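Local coordinates for NAD-dependent protein deacylase 2 (Archaeoglobus fulgidus, PDB 4TWJ) that removes acetyl and other acyl groups from lysine side chains of proteins, consuming NAD and releasing nicotinamide, at residues 6-11 with 240-245; 18-23 with 92-97; 185-190 with 201-206; 211-216 with 225-230. All coordinates share one frame; numbering follows the deposited sequence.

Interaction 1: residues 6-11 with 240-245; sequences RKAAEI and PKIVEE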
loop_
_atom_site.group_PDB
_atom_site.type_symbol
_atom_site.label_atom_id
_atom_site.label_comp_id
_atom_site.label_asym_id
_atom_site.label_seq_id
_atom_site.Cartn_x
_atom_site.Cartn_y
_atom_site.Cartn_z
ATOM N N ARG A 6 19.836 12.619 -0.347
ATOM C CA ARG A 6 21.015 12.173 -1.093
ATOM C C ARG A 6 21.486 10.784 -0.661
ATOM O O ARG A 6 21.914 9.987 -1.499
ATOM C CB ARG A 6 22.163 13.183 -0.972
ATOM C CG ARG A 6 21.955 14.450 -1.785
ATOM C CD ARG A 6 23.246 15.237 -1.939
ATOM N NE ARG A 6 23.777 15.659 -0.646
ATOM C CZ ARG A 6 23.366 16.725 0.043
ATOM N NH1 ARG A 6 23.926 17.001 1.218
ATOM N NH2 ARG A 6 22.404 17.519 -0.423
ATOM N N LYS A 7 21.415 10.502 0.640
ATOM C CA LYS A 7 21.772 9.187 1.169
ATOM C C LYS A 7 20.832 8.114 0.630
ATOM O O LYS A 7 21.277 7.042 0.226
ATOM C CB LYS A 7 21.730 9.184 2.699
ATOM N N ALA A 8 19.534 8.408 0.621
ATOM C CA ALA A 8 18.551 7.483 0.054
ATOM C C ALA A 8 18.817 7.241 -1.432
ATOM O O ALA A 8 18.753 6.108 -1.897
ATOM C CB ALA A 8 17.139 8.008 0.260
ATOM N N ALA A 9 19.119 8.314 -2.166
ATOM C CA ALA A 9 19.416 8.224 -3.595
ATOM C C ALA A 9 20.654 7.368 -3.868
ATOM O O ALA A 9 20.659 6.552 -4.794
ATOM C CB ALA A 9 19.596 9.615 -4.185
ATOM N N GLU A 10 21.697 7.561 -3.062
ATOM C CA GLU A 10 22.916 6.756 -3.168
ATOM C C GLU A 10 22.618 5.271 -2.973
ATOM O O GLU A 10 23.078 4.430 -3.750
ATOM C CB GLU A 10 23.973 7.217 -2.155
ATOM C CG GLU A 10 24.718 8.478 -2.566
ATOM C CD GLU A 10 25.712 8.959 -1.519
ATOM O OE1 GLU A 10 26.214 8.128 -0.728
ATOM O OE2 GLU A 10 26.004 10.176 -1.497
ATOM N N ILE A 11 21.836 4.953 -1.945
ATOM C CA ILE A 11 21.446 3.567 -1.682
ATOM C C ILE A 11 20.710 2.975 -2.884
ATOM O O ILE A 11 21.033 1.876 -3.333
ATOM C CB ILE A 11 20.581 3.448 -0.404
ATOM C CG1 ILE A 11 21.460 3.650 0.836
ATOM C CG2 ILE A 11 19.886 2.089 -0.332
ATOM C CD1 ILE A 11 20.691 3.923 2.110
ATOM N N PRO A 240 9.993 12.580 -5.613
ATOM C CA PRO A 240 10.561 13.149 -6.842
ATOM C C PRO A 240 11.999 13.649 -6.679
ATOM O O PRO A 240 12.808 13.471 -7.588
ATOM C CB PRO A 240 9.610 14.304 -7.166
ATOM C CG PRO A 240 8.305 13.864 -6.597
ATOM C CD PRO A 240 8.668 13.156 -5.316
ATOM N N LYS A 241 12.316 14.248 -5.532
ATOM C CA LYS A 241 13.680 14.719 -5.271
ATOM C C LYS A 241 14.673 13.562 -5.211
ATOM O O LYS A 241 15.798 13.684 -5.701
ATOM C CB LYS A 241 13.749 15.535 -3.983
ATOM C CG LYS A 241 13.046 16.876 -4.082
ATOM C CD LYS A 241 13.119 17.643 -2.774
ATOM C CE LYS A 241 12.122 18.791 -2.763
ATOM N NZ LYS A 241 12.351 19.748 -3.880
ATOM N N ILE A 242 14.255 12.450 -4.607
ATOM C CA ILE A 242 15.076 11.240 -4.593
ATOM C C ILE A 242 15.338 10.753 -6.021
ATOM O O ILE A 242 16.482 10.461 -6.373
ATOM C CB ILE A 242 14.442 10.108 -3.747
ATOM C CG1 ILE A 242 14.434 10.497 -2.266
ATOM C CG2 ILE A 242 15.219 8.810 -3.930
ATOM C CD1 ILE A 242 13.680 9.531 -1.375
ATOM N N VAL A 243 14.292 10.687 -6.841
ATOM C CA VAL A 243 14.427 10.227 -8.228
ATOM C C VAL A 243 15.402 11.120 -9.004
ATOM O O VAL A 243 16.287 10.620 -9.704
ATOM C CB VAL A 243 13.067 10.174 -8.962
ATOM C CG1 VAL A 243 13.259 9.894 -10.450
ATOM C CG2 VAL A 243 12.168 9.113 -8.343
ATOM N N GLU A 244 15.249 12.435 -8.871
ATOM C CA GLU A 244 16.138 13.369 -9.568
ATOM C C GLU A 244 17.599 13.156 -9.160
ATOM O O GLU A 244 18.489 13.170 -10.012
ATOM C CB GLU A 244 15.707 14.823 -9.330
ATOM C CG GLU A 244 14.361 15.185 -9.951
ATOM C CD GLU A 244 14.295 14.935 -11.451
ATOM O OE1 GLU A 244 14.720 15.822 -12.222
ATOM O OE2 GLU A 244 13.808 13.856 -11.864
ATOM N N GLU A 245 17.838 12.926 -7.871
ATOM C CA GLU A 245 19.191 12.676 -7.371
ATOM C C GLU A 245 19.746 11.347 -7.887
ATOM O O GLU A 245 20.916 11.262 -8.263
ATOM C CB GLU A 245 19.208 12.703 -5.841
ATOM C CG GLU A 245 20.584 12.573 -5.202
ATOM C CD GLU A 245 21.490 13.775 -5.427
ATOM O OE1 GLU A 245 21.028 14.820 -5.937
ATOM O OE2 GLU A 245 22.682 13.672 -5.076
HETATM O O HOH W 1 23.412 11.424 -3.610
#

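Interaction 2: residues 18-23 with 92-97; sequences AVVFTG and GIVKAV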
loop_
_atom_site.group_PDB
_atom_site.type_symbol
_atom_site.label_atom_id
_atom_site.label_comp_id
_atom_site.label_asym_id
_atom_site.label_seq_id
_atom_site.Cartn_x
_atom_site.Cartn_y
_atom_site.Cartn_z
ATOM N N ALA A 18 15.951 -3.197 -5.353
ATOM C CA ALA A 18 15.240 -2.309 -4.437
ATOM C C ALA A 18 13.746 -2.639 -4.386
ATOM O O ALA A 18 13.134 -2.966 -5.404
ATOM C CB ALA A 18 15.453 -0.863 -4.844
ATOM N N VAL A 19 13.175 -2.559 -3.185
ATOM C CA VAL A 19 11.751 -2.794 -2.958
ATOM C C VAL A 19 11.163 -1.571 -2.259
ATOM O O VAL A 19 11.803 -0.987 -1.384
ATOM C CB VAL A 19 11.536 -4.054 -2.089
ATOM C CG1 VAL A 19 10.081 -4.194 -1.654
ATOM C CG2 VAL A 19 11.996 -5.289 -2.853
ATOM N N VAL A 20 9.959 -1.181 -2.669
ATOM C CA VAL A 20 9.228 -0.091 -2.026
ATOM C C VAL A 20 7.983 -0.652 -1.344
ATOM O O VAL A 20 7.296 -1.501 -1.908
ATOM C CB VAL A 20 8.852 1.007 -3.039
ATOM C CG1 VAL A 20 8.002 2.083 -2.379
ATOM C CG2 VAL A 20 10.114 1.609 -3.635
ATOM N N PHE A 21 7.723 -0.172 -0.129
ATOM C CA PHE A 21 6.630 -0.643 0.724
ATOM C C PHE A 21 5.799 0.583 1.093
ATOM O O PHE A 21 6.339 1.546 1.647
ATOM C CB PHE A 21 7.230 -1.310 1.966
ATOM C CG PHE A 21 6.225 -1.768 2.989
ATOM C CD1 PHE A 21 5.859 -3.104 3.071
ATOM C CD2 PHE A 21 5.695 -0.873 3.917
ATOM C CE1 PHE A 21 4.966 -3.539 4.039
ATOM C CE2 PHE A 21 4.802 -1.303 4.886
ATOM C CZ PHE A 21 4.438 -2.637 4.943
ATOM N N THR A 22 4.505 0.570 0.774
ATOM C CA THR A 22 3.669 1.752 0.999
ATOM C C THR A 22 2.416 1.478 1.814
ATOM O O THR A 22 1.863 0.378 1.785
ATOM C CB THR A 22 3.258 2.417 -0.331
ATOM O OG1 THR A 22 2.375 1.554 -1.060
ATOM C CG2 THR A 22 4.489 2.716 -1.173
ATOM N N GLY A 23 1.974 2.514 2.521
ATOM C CA GLY A 23 0.728 2.493 3.281
ATOM C C GLY A 23 -0.098 3.734 3.009
ATOM O O GLY A 23 0.142 4.456 2.033
ATOM N N GLY A 92 14.582 0.468 -13.787
ATOM C CA GLY A 92 15.148 -0.837 -13.451
ATOM C C GLY A 92 15.686 -0.939 -12.032
ATOM O O GLY A 92 16.364 -1.911 -11.692
ATOM N N ILE A 93 15.389 0.057 -11.201
ATOM C CA ILE A 93 15.891 0.089 -9.829
ATOM C C ILE A 93 14.922 -0.616 -8.890
ATOM O O ILE A 93 15.303 -1.549 -8.185
ATOM C CB ILE A 93 16.134 1.536 -9.357
ATOM C CG1 ILE A 93 17.223 2.171 -10.230
ATOM C CG2 ILE A 93 16.526 1.567 -7.882
ATOM C CD1 ILE A 93 17.429 3.646 -10.004
ATOM N N VAL A 94 13.674 -0.162 -8.882
ATOM C CA VAL A 94 12.649 -0.770 -8.036
ATOM C C VAL A 94 12.080 -1.999 -8.735
ATOM O O VAL A 94 11.537 -1.904 -9.834
ATOM C CB VAL A 94 11.543 0.249 -7.678
ATOM C CG1 VAL A 94 10.315 -0.433 -7.084
ATOM C CG2 VAL A 94 12.097 1.290 -6.714
ATOM N N LYS A 95 12.209 -3.149 -8.077
ATOM C CA LYS A 95 11.794 -4.437 -8.635
ATOM C C LYS A 95 10.392 -4.853 -8.203
ATOM O O LYS A 95 9.779 -5.722 -8.831
ATOM C CB LYS A 95 12.773 -5.529 -8.199
ATOM C CG LYS A 95 14.232 -5.228 -8.490
ATOM C CD LYS A 95 14.484 -5.032 -9.969
ATOM C CE LYS A 95 15.971 -4.909 -10.252
ATOM N NZ LYS A 95 16.238 -4.863 -11.710
ATOM N N ALA A 96 9.901 -4.261 -7.120
ATOM C CA ALA A 96 8.571 -4.568 -6.614
ATOM C C ALA A 96 8.064 -3.448 -5.728
ATOM O O ALA A 96 8.837 -2.809 -5.019
ATOM C CB ALA A 96 8.588 -5.869 -5.826
ATOM N N VAL A 97 6.757 -3.225 -5.782
ATOM C CA VAL A 97 6.077 -2.345 -4.848
ATOM C C VAL A 97 5.158 -3.228 -4.018
ATOM O O VAL A 97 4.299 -3.926 -4.558
ATOM C CB VAL A 97 5.247 -1.263 -5.561
ATOM C CG1 VAL A 97 4.509 -0.401 -4.543
ATOM C CG2 VAL A 97 6.141 -0.410 -6.447
HETATM O O HOH W 2 17.886 -2.253 -7.865
#

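Interaction 3: residues 185-190 with 201-206; sequences DAFMVV and ELPYIA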
loop_
_atom_site.group_PDB
_atom_site.type_symbol
_atom_site.label_atom_id
_atom_site.label_comp_id
_atom_site.label_asym_id
_atom_site.label_seq_id
_atom_site.Cartn_x
_atom_site.Cartn_y
_atom_site.Cartn_z
ATOM N N ASP A 185 18.252 -5.694 -1.517
ATOM C CA ASP A 185 19.352 -5.011 -0.829
ATOM C C ASP A 185 19.015 -3.570 -0.459
ATOM O O ASP A 185 19.826 -2.881 0.161
ATOM C CB ASP A 185 20.654 -5.085 -1.631
ATOM C CG ASP A 185 20.529 -4.515 -3.027
ATOM O OD1 ASP A 185 19.430 -4.087 -3.435
ATOM O OD2 ASP A 185 21.559 -4.510 -3.739
ATOM N N ALA A 186 17.816 -3.125 -0.831
ATOM C CA ALA A 186 17.293 -1.835 -0.398
ATOM C C ALA A 186 15.785 -1.953 -0.212
ATOM O O ALA A 186 15.098 -2.534 -1.047
ATOM C CB ALA A 186 17.620 -0.756 -1.417
ATOM N N PHE A 187 15.281 -1.406 0.889
ATOM C CA PHE A 187 13.866 -1.511 1.235
ATOM C C PHE A 187 13.423 -0.139 1.721
ATOM O O PHE A 187 13.921 0.346 2.738
ATOM C CB PHE A 187 13.678 -2.572 2.321
ATOM C CG PHE A 187 12.252 -3.016 2.514
ATOM C CD1 PHE A 187 11.791 -4.189 1.934
ATOM C CD2 PHE A 187 11.377 -2.280 3.307
ATOM C CE1 PHE A 187 10.486 -4.610 2.127
ATOM C CE2 PHE A 187 10.070 -2.699 3.502
ATOM C CZ PHE A 187 9.628 -3.865 2.911
ATOM N N MET A 188 12.525 0.500 0.976
ATOM C CA MET A 188 12.092 1.859 1.295
ATOM C C MET A 188 10.618 1.876 1.675
ATOM O O MET A 188 9.757 1.557 0.856
ATOM C CB MET A 188 12.348 2.806 0.119
ATOM C CG MET A 188 11.871 4.233 0.371
ATOM S SD MET A 188 12.540 5.455 -0.776
ATOM C CE MET A 188 11.867 4.876 -2.327
ATOM N N VAL A 189 10.345 2.233 2.928
ATOM C CA VAL A 189 8.979 2.396 3.418
ATOM C C VAL A 189 8.529 3.830 3.132
ATOM O O VAL A 189 9.268 4.776 3.415
ATOM C CB VAL A 189 8.896 2.109 4.934
ATOM C CG1 VAL A 189 7.530 2.500 5.496
ATOM C CG2 VAL A 189 9.193 0.640 5.208
ATOM N N VAL A 190 7.336 3.981 2.558
ATOM C CA VAL A 190 6.762 5.305 2.277
ATOM C C VAL A 190 5.310 5.371 2.759
ATOM O O VAL A 190 4.455 4.633 2.277
ATOM C CB VAL A 190 6.800 5.649 0.770
ATOM C CG1 VAL A 190 6.327 7.080 0.533
ATOM C CG2 VAL A 190 8.199 5.450 0.200
ATOM N N GLU A 201 5.668 -6.886 9.361
ATOM C CA GLU A 201 6.793 -7.825 9.491
ATOM C C GLU A 201 7.809 -7.652 8.360
ATOM O O GLU A 201 9.003 -7.905 8.536
ATOM C CB GLU A 201 6.286 -9.276 9.508
ATOM C CG GLU A 201 7.340 -10.327 9.849
ATOM C CD GLU A 201 7.899 -10.182 11.249
ATOM O OE1 GLU A 201 7.156 -9.748 12.152
ATOM O OE2 GLU A 201 9.091 -10.508 11.457
ATOM N N LEU A 202 7.337 -7.225 7.193
ATOM C CA LEU A 202 8.170 -7.224 5.993
ATOM C C LEU A 202 9.440 -6.358 6.084
ATOM O O LEU A 202 10.510 -6.818 5.685
ATOM C CB LEU A 202 7.324 -6.877 4.758
ATOM C CG LEU A 202 6.319 -7.988 4.424
ATOM C CD1 LEU A 202 5.228 -7.474 3.501
ATOM C CD2 LEU A 202 7.011 -9.197 3.817
ATOM N N PRO A 203 9.342 -5.118 6.606
ATOM C CA PRO A 203 10.590 -4.364 6.782
ATOM C C PRO A 203 11.583 -5.020 7.746
ATOM O O PRO A 203 12.788 -4.903 7.546
ATOM C CB PRO A 203 10.130 -2.997 7.320
ATOM C CG PRO A 203 8.658 -3.109 7.553
ATOM C CD PRO A 203 8.157 -4.259 6.746
ATOM N N TYR A 204 11.085 -5.705 8.772
ATOM C CA TYR A 204 11.972 -6.427 9.689
ATOM C C TYR A 204 12.657 -7.605 9.001
ATOM O O TYR A 204 13.820 -7.892 9.267
ATOM C CB TYR A 204 11.211 -6.907 10.917
ATOM C CG TYR A 204 10.722 -5.783 11.791
ATOM C CD1 TYR A 204 11.606 -5.053 12.582
ATOM C CD2 TYR A 204 9.376 -5.449 11.837
ATOM C CE1 TYR A 204 11.158 -4.022 13.392
ATOM C CE2 TYR A 204 8.920 -4.417 12.635
ATOM C CZ TYR A 204 9.810 -3.709 13.412
ATOM O OH TYR A 204 9.347 -2.686 14.212
ATOM N N ILE A 205 11.930 -8.287 8.124
ATOM C CA ILE A 205 12.512 -9.366 7.330
ATOM C C ILE A 205 13.633 -8.834 6.432
ATOM O O ILE A 205 14.706 -9.438 6.344
ATOM C CB ILE A 205 11.436 -10.084 6.487
ATOM C CG1 ILE A 205 10.506 -10.891 7.402
ATOM C CG2 ILE A 205 12.074 -10.983 5.439
ATOM C CD1 ILE A 205 9.248 -11.394 6.725
ATOM N N ALA A 206 13.386 -7.708 5.768
ATOM C CA ALA A 206 14.401 -7.094 4.904
ATOM C C ALA A 206 15.626 -6.657 5.712
ATOM O O ALA A 206 16.765 -6.853 5.283
ATOM C CB ALA A 206 13.810 -5.912 4.147
#

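Interaction 4: residues 211-216 with 225-230; sequences AKMIIV and PIFDVK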
loop_
_atom_site.group_PDB
_atom_site.type_symbol
_atom_site.label_atom_id
_atom_site.label_comp_id
_atom_site.label_asym_id
_atom_site.label_seq_id
_atom_site.Cartn_x
_atom_site.Cartn_y
_atom_site.Cartn_z
ATOM N N ALA A 211 19.322 -5.748 4.087
ATOM C CA ALA A 211 18.955 -4.651 3.194
ATOM C C ALA A 211 19.214 -3.301 3.854
ATOM O O ALA A 211 19.094 -3.154 5.069
ATOM C CB ALA A 211 17.489 -4.755 2.791
ATOM N N LYS A 212 19.564 -2.316 3.040
ATOM C CA LYS A 212 19.640 -0.935 3.502
ATOM C C LYS A 212 18.217 -0.409 3.615
ATOM O O LYS A 212 17.419 -0.558 2.684
ATOM C CB LYS A 212 20.446 -0.085 2.526
ATOM C CG LYS A 212 21.880 -0.558 2.318
ATOM C CD LYS A 212 22.683 -0.597 3.606
ATOM C CE LYS A 212 22.834 0.780 4.228
ATOM N NZ LYS A 212 23.875 0.793 5.293
ATOM N N MET A 213 17.910 0.200 4.756
ATOM C CA MET A 213 16.536 0.532 5.118
ATOM C C MET A 213 16.297 2.037 5.067
ATOM O O MET A 213 16.992 2.805 5.735
ATOM C CB MET A 213 16.235 0.012 6.524
ATOM C CG MET A 213 16.457 -1.478 6.725
ATOM S SD MET A 213 15.428 -2.555 5.704
ATOM C CE MET A 213 13.795 -2.048 6.230
ATOM N N ILE A 214 15.299 2.444 4.283
ATOM C CA ILE A 214 14.926 3.851 4.122
ATOM C C ILE A 214 13.464 4.026 4.530
ATOM O O ILE A 214 12.625 3.196 4.187
ATOM C CB ILE A 214 15.080 4.312 2.652
ATOM C CG1 ILE A 214 16.519 4.109 2.160
ATOM C CG2 ILE A 214 14.669 5.772 2.494
ATOM C CD1 ILE A 214 16.645 4.064 0.656
ATOM N N ILE A 215 13.156 5.094 5.266
ATOM C CA ILE A 215 11.762 5.408 5.589
ATOM C C ILE A 215 11.456 6.867 5.260
ATOM O O ILE A 215 12.258 7.757 5.547
ATOM C CB ILE A 215 11.407 5.050 7.057
ATOM C CG1 ILE A 215 9.910 5.225 7.319
ATOM C CG2 ILE A 215 12.235 5.852 8.057
ATOM C CD1 ILE A 215 9.433 4.449 8.526
ATOM N N VAL A 216 10.304 7.084 4.627
ATOM C CA VAL A 216 9.811 8.411 4.286
ATOM C C VAL A 216 8.389 8.531 4.828
ATOM O O VAL A 216 7.499 7.795 4.406
ATOM C CB VAL A 216 9.792 8.633 2.759
ATOM C CG1 VAL A 216 9.247 10.016 2.417
ATOM C CG2 VAL A 216 11.183 8.442 2.172
ATOM N N PRO A 225 13.873 3.485 14.619
ATOM C CA PRO A 225 15.243 3.079 14.972
ATOM C C PRO A 225 15.912 2.034 14.067
ATOM O O PRO A 225 17.140 1.964 14.038
ATOM C CB PRO A 225 15.088 2.532 16.393
ATOM C CG PRO A 225 13.945 3.302 16.951
ATOM C CD PRO A 225 12.990 3.478 15.802
ATOM N N ILE A 226 15.136 1.236 13.333
ATOM C CA ILE A 226 15.728 0.200 12.476
ATOM C C ILE A 226 16.205 0.738 11.123
ATOM O O ILE A 226 16.872 0.023 10.376
ATOM C CB ILE A 226 14.769 -0.998 12.236
ATOM C CG1 ILE A 226 13.664 -0.650 11.224
ATOM C CG2 ILE A 226 14.191 -1.496 13.556
ATOM C CD1 ILE A 226 12.827 -1.840 10.802
ATOM N N PHE A 227 15.871 1.987 10.806
ATOM C CA PHE A 227 16.145 2.526 9.480
ATOM C C PHE A 227 17.495 3.227 9.390
ATOM O O PHE A 227 17.904 3.950 10.302
ATOM C CB PHE A 227 15.003 3.435 9.031
ATOM C CG PHE A 227 13.749 2.677 8.706
ATOM C CD1 PHE A 227 13.544 2.165 7.434
ATOM C CD2 PHE A 227 12.797 2.430 9.684
ATOM C CE1 PHE A 227 12.403 1.443 7.131
ATOM C CE2 PHE A 227 11.652 1.708 9.390
ATOM C CZ PHE A 227 11.455 1.211 8.113
ATOM N N ASP A 228 18.174 2.998 8.273
ATOM C CA ASP A 228 19.481 3.591 8.013
ATOM C C ASP A 228 19.350 5.045 7.575
ATOM O O ASP A 228 20.227 5.870 7.859
ATOM C CB ASP A 228 20.212 2.776 6.949
ATOM C CG ASP A 228 20.434 1.346 7.379
ATOM O OD1 ASP A 228 19.838 0.437 6.765
ATOM O OD2 ASP A 228 21.181 1.130 8.358
ATOM N N VAL A 229 18.250 5.348 6.889
ATOM C CA VAL A 229 17.928 6.696 6.449
ATOM C C VAL A 229 16.489 7.013 6.846
ATOM O O VAL A 229 15.570 6.259 6.520
ATOM C CB VAL A 229 18.071 6.831 4.917
ATOM C CG1 VAL A 229 17.600 8.198 4.439
ATOM C CG2 VAL A 229 19.511 6.562 4.497
ATOM N N LYS A 230 16.301 8.126 7.549
ATOM C CA LYS A 230 14.975 8.571 7.965
ATOM C C LYS A 230 14.696 9.957 7.401
ATOM O O LYS A 230 15.463 10.892 7.643
ATOM C CB LYS A 230 14.879 8.622 9.489
ATOM C CG LYS A 230 15.214 7.314 10.187
ATOM C CD LYS A 230 14.965 7.404 11.685
ATOM C CE LYS A 230 16.016 8.233 12.407
ATOM N NZ LYS A 230 17.349 7.573 12.428
#

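Interaction 1: residues 6-11 with 240-245
Ala9 sits against Glu245 at the tight point of this helix pair, its CB 3.3 Å from Glu245 CG and 3.5 Å from Glu245 CB. This is closer than two such carbons usually lie, so packing is tight here, although Ala9 offers just a methyl group. The short helix axes come within 8.5 Å of each other, crossing at -55°. Next to it Ile242 packs more slackly: its CD1 reaches Ala8 CB at 4.1 Å, and its CG2 is further from Ala9 CB. The pair consists of the N-terminal helix 2-14 and the C-terminal helix 235-249 of the sirtuin Rossmann-like domain, so the chain's two ends meet here. On the inner side both helices rest on the parallel sheet, Ala8 touching Ile214 and Ile242 touching Ile231. The outer side is looser and polar. The first torsion of Glu245 (chi1 -175°) sets CG opposite the backbone N, and the bend at chi2 then brings the carboxylate alongside the aliphatic part of Arg6, OE2 lying 3.5 Å from Arg6 CG. The charged groups do not meet: Arg6 NE stays 5.0 Å from Glu245 OE2, guanidinium and carboxylate planes 67° apart. A water donates to backbone Arg6 O (3.0 Å) and Glu245 OE2 (2.8 Å), linking the carboxylate to the helix backbone, not the guanidinium, while Glu245 OE1 forms a salt bridge with Arg248.

Interaction 2: residues 18-23 with 92-97
Val20 and Val94 meet branch to branch, the CG2 methyl of Val20 lying 3.7 Å from CG2 of Val94 and also against its CG1, so that one methyl sits across the forked end of the other valine; the two side chains cross at about a right angle. In Val20 this CG2 stands anti to the carbonyl carbon, beside the backbone N (chi1 176° for CG1), which turns it toward Val94. At the strand's start the small bump of Ala18 CB fits against Ile93, 3.4 Å from Ile93 O and 4.0 Å from its CG2. Lys95 N gives Ala18 O a nearly straight bond of 2.8 Å (172° at the hydrogen), and Val20 N reaches Ala96 O at 3.1 Å. Ala96 N, 3.9 Å from that same Ala18 O, is buried with no partner. Ala18 N makes only a weak bond to Ile93 O; a water donates to that oxygen and weakly accepts from Ala18 N. Helix 80-90 covers the Val20 and Val97 face through Ile85. This is parallel pairing within the central sheet of a Rossmann-like fold, with strand 18-22 leading into Gly23 and the NAD-binding loop that follows it, as is characteristic of sirtuins.

Interaction 3: residues 185-190 with 201-206
The axes of strand 186-190 and helical segment 201-206 approach to 9.2 Å, their directions 154° apart and so nearly antiparallel, with the CA atoms of Phe187 and Ala206 the nearest pair. Phe187 fills the gap between them. A chi1 of -165° places its CG opposite the backbone N and directs the ring along the helix, and one side of it meets residues a turn apart: CD1 lies 3.5 Å from Ala206 CB, while CE2 lies 3.8 Å from Pro203 CB. The CA-H of Pro203 makes an off-centre CH-pi contact, 4.2 Å from the ring centroid to CA and 29° off the normal. Farther along, Phe187 CZ reaches Leu202 CB at 4.2 Å. Val189 CG2 lies in the ring plane at its edge and itself approaches Pro203 CB at 4.3 Å. Putting a serine at Phe187 would probably open a gap beneath Pro203 and Ala206 and leave the helix without its main apolar support on this strand. These are the first two elements of a beta-alpha-beta crossover completed by strand 212-217, whose Met213 touches Phe187, Pro203 and Ala206. On the other flank Phe187 meets Val19 of strand 18-22, and Leu202 packs on helix 171-182.

Interaction 4: residues 211-216 with 225-230
The ring of Phe227 carries Ile215 on one face: CB sits 3.5 Å above the plane over the ring centre, a CH-pi contact 11° off the normal, while CG2 and CD1 of Ile215 spread over the CG and CE2 regions. At the ring edge, in its plane, lie Met213 O and Ile214 N, and Met213 CB comes obliquely to Phe227 CD1 at 3.6 Å. Ile215 can spread so because its CG1 is anti to the backbone N (chi1 -173°), although this puts CG2 in the crowded position between N and the carbonyl carbon. Replacing Phe227 with an alanine would probably strip the cover from Ile215 and leave a gap beside Met213. The carboxylate of Asp228 serves the backbone: Met213 N donates to the anti lone pair of Asp228 OD1, at 2.8 Å. Met213 O accepts two bonds, from Val229 N at 3.1 Å, nearly along the C=O axis, and from Asp228 N at 2.8 Å, which is more bent. Lys212 NZ, 4.1 Å from Asp228 OD2, is too far for a salt bridge. With Ile215 N to Val229 O (3.0 Å), the Val229 N bond makes the parallel bridge of Ile214 with Val229, on the face covered by helix 2-14. Strand 229-232 is the edge of the Rossmann-like parallel sheet; its neighbour 212-217 ends on Asn217, first of the NAD-binding residues Asn217 to Glu219.

Three of the contacts belong to one parallel sheet: interaction 2 pairs strands 94-99 and 18-22, interaction 3 starts on the neighbouring strand 186-190, and interaction 4 pairs strand 212-217 with the outermost strand 229-232. Their centres lie about 9 Å (2 and 3) and 8 Å (3 and 4) apart, connected by backbone bonds such as Phe21 N to Met188 O and Val189 N to Ile214 O (both 2.8 Å). Along the chain they follow in series, nested inside the loop closed by interaction 1, whose helices pack on the sheet. Together they tie the chain ends to strands of the Rossmann-like NAD-binding domain; the zinc site lies apart, by the three-stranded antiparallel sheet.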